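Local coordinates for gram-positive cocci surface proteins LPxTG domain-containing protein (Streptococcus pneumoniae, PDB 3NZ3), which probably helps attach the bacterium to host mucus as a cell-wall-linked surface protein, its mucin-binding domain being the part in this chain, at residues H27-K31 / V32-N36. Sequence-based numbering, arbitrary orientation.
Sequences HYVDK and VTNQN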
loop_
_atom_site.group_PDB
_atom_site.type_symbol
_atom_site.label_atom_id
_atom_site.label_comp_id
_atom_site.label_asym_id
_atom_site.label_seq_id
_atom_site.Cartn_x
_atom_site.Cartn_y
_atom_site.Cartn_z
ATOM N N HIS A 27 -0.280 -10.281 0.375
ATOM C CA HIS A 27 -0.298 -11.638 -0.172
ATOM C C HIS A 27 -0.939 -12.576 0.836
ATOM O O HIS A 27 -0.841 -12.358 2.050
ATOM C CB HIS A 27 1.112 -12.155 -0.462
ATOM C CG HIS A 27 1.920 -11.279 -1.366
ATOM N ND1 HIS A 27 1.661 -11.156 -2.714
ATOM C CD2 HIS A 27 3.007 -10.508 -1.118
ATOM C CE1 HIS A 27 2.547 -10.339 -3.257
ATOM N NE2 HIS A 27 3.375 -9.933 -2.310
ATOM N N TYR A 28 -1.570 -13.630 0.324
ATOM C CA TYR A 28 -2.230 -14.640 1.154
ATOM C C TYR A 28 -1.707 -16.004 0.730
ATOM O O TYR A 28 -1.967 -16.447 -0.393
ATOM C CB TYR A 28 -3.748 -14.575 0.976
ATOM C CG TYR A 28 -4.344 -13.235 1.347
ATOM C CD1 TYR A 28 -4.461 -12.216 0.402
ATOM C CD2 TYR A 28 -4.778 -12.984 2.645
ATOM C CE1 TYR A 28 -5.005 -10.969 0.745
ATOM C CE2 TYR A 28 -5.323 -11.751 3.000
ATOM C CZ TYR A 28 -5.429 -10.746 2.042
ATOM O OH TYR A 28 -5.969 -9.527 2.390
ATOM N N VAL A 29 -0.957 -16.659 1.616
ATOM C CA VAL A 29 -0.284 -17.910 1.258
ATOM C C VAL A 29 -0.528 -19.051 2.248
ATOM O O VAL A 29 -0.904 -18.835 3.404
ATOM C CB VAL A 29 1.254 -17.727 1.053
ATOM C CG1 VAL A 29 1.563 -16.623 0.028
ATOM C CG2 VAL A 29 1.965 -17.444 2.375
ATOM N N ASP A 30 -0.309 -20.271 1.772
ATOM C CA ASP A 30 -0.248 -21.433 2.645
ATOM C C ASP A 30 1.037 -21.334 3.475
ATOM O O ASP A 30 2.129 -21.171 2.923
ATOM C CB ASP A 30 -0.262 -22.708 1.797
ATOM C CG ASP A 30 -0.338 -23.976 2.626
ATOM O OD1 ASP A 30 0.566 -24.216 3.446
ATOM O OD2 ASP A 30 -1.300 -24.745 2.436
ATOM N N LYS A 31 0.895 -21.422 4.799
ATOM C CA LYS A 31 2.029 -21.319 5.736
ATOM C C LYS A 31 3.199 -22.237 5.375
ATOM O O LYS A 31 4.360 -21.851 5.523
ATOM C CB LYS A 31 1.574 -21.609 7.178
ATOM C CG LYS A 31 2.634 -21.286 8.239
ATOM C CD LYS A 31 2.235 -21.792 9.607
ATOM C CE LYS A 31 3.334 -21.518 10.634
ATOM N NZ LYS A 31 2.997 -22.139 11.943
ATOM N N VAL A 32 2.885 -23.445 4.903
ATOM C CA VAL A 32 3.900 -24.469 4.628
ATOM C C VAL A 32 4.397 -24.442 3.178
ATOM O O VAL A 32 5.606 -24.373 2.926
ATOM C CB VAL A 32 3.373 -25.893 4.989
ATOM C CG1 VAL A 32 4.343 -26.978 4.520
ATOM C CG2 VAL A 32 3.126 -26.013 6.490
ATOM N N THR A 33 3.461 -24.487 2.230
ATOM C CA THR A 33 3.810 -24.657 0.810
ATOM C C THR A 33 4.112 -23.339 0.102
ATOM O O THR A 33 4.735 -23.332 -0.966
ATOM C CB THR A 33 2.683 -25.359 0.029
ATOM O OG1 THR A 33 1.528 -24.512 0.005
ATOM C CG2 THR A 33 2.323 -26.692 0.662
ATOM N N ASN A 34 3.652 -22.236 0.690
ATOM C CA ASN A 34 3.826 -20.891 0.132
ATOM C C ASN A 34 3.005 -20.612 -1.135
ATOM O O ASN A 34 3.206 -19.597 -1.805
ATOM C CB ASN A 34 5.309 -20.579 -0.096
ATOM C CG ASN A 34 5.636 -19.123 0.132
ATOM O OD1 ASN A 34 5.098 -18.490 1.043
ATOM N ND2 ASN A 34 6.524 -18.579 -0.693
ATOM N N GLN A 35 2.080 -21.511 -1.456
ATOM C CA GLN A 35 1.153 -21.318 -2.573
ATOM C C GLN A 35 0.181 -20.195 -2.209
ATOM O O GLN A 35 -0.255 -20.107 -1.062
ATOM C CB GLN A 35 0.384 -22.617 -2.831
ATOM C CG GLN A 35 -0.119 -22.800 -4.259
ATOM C CD GLN A 35 1.000 -23.078 -5.253
ATOM O OE1 GLN A 35 1.048 -22.470 -6.309
ATOM N NE2 GLN A 35 1.907 -24.000 -4.913
ATOM N N ASN A 36 -0.134 -19.321 -3.165
ATOM C CA ASN A 36 -1.112 -18.263 -2.914
ATOM C C ASN A 36 -2.518 -18.842 -2.831
ATOM O O ASN A 36 -2.961 -19.547 -3.741
ATOM C CB ASN A 36 -1.028 -17.149 -3.966
ATOM C CG ASN A 36 0.309 -16.428 -3.941
ATOM O OD1 ASN A 36 1.306 -16.947 -4.435
ATOM N ND2 ASN A 36 0.338 -15.228 -3.365
HETATM O O HOH W 1 -2.012 -13.616 -2.525
#
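Asp-30 OD1 takes hydrogen bonds from the backbone N-H groups of Val-32 and Thr-33, at the head of the loop. Val-32 N meets the oxygen almost head-on, 2.8 Å from Asp-30 OD1, whereas Thr-33 N, at 3.2 Å from the same atom, lies well above the carboxylate plane. With chi1 at -174°, CG points opposite the backbone N of Asp-30, which brings OD1 to these two amides. The bond to Val-32 N closes an Asx turn; with the bond from Thr-33 N and the Asn-34 N to Asp-30 O bond of 2.9 Å it makes an Asx motif. OD2 is held separately by the hydroxyl of Tyr-81. Thr-33 OG1 packs across the aspartate, 3.1 Å from Asp-30 CB, and accepts a weak bond from Gln-35 N.

The turn reverses the chain where the long strand 14-30 ends, forming a beta hairpin toward strand 36-37 at one end of the elongated mucin-binding domain. Asp-30 N bonds to Gln-35 O at 2.8 Å, next to the antiparallel non-hydrogen-bonded pair Val-29 and Asn-36. Val-29 spreads its methyls between two amides: CG2 lies 3.6 Å from Asn-34 OD1, with the two side chains alongside each other, and CG1 is 3.9 Å from Asn-36 ND2. The same ND2 donates to a water that accepts from Tyr-28 N as well, while Asn-36 OD1 bonds to a triethylene glycol probably left from crystallisation.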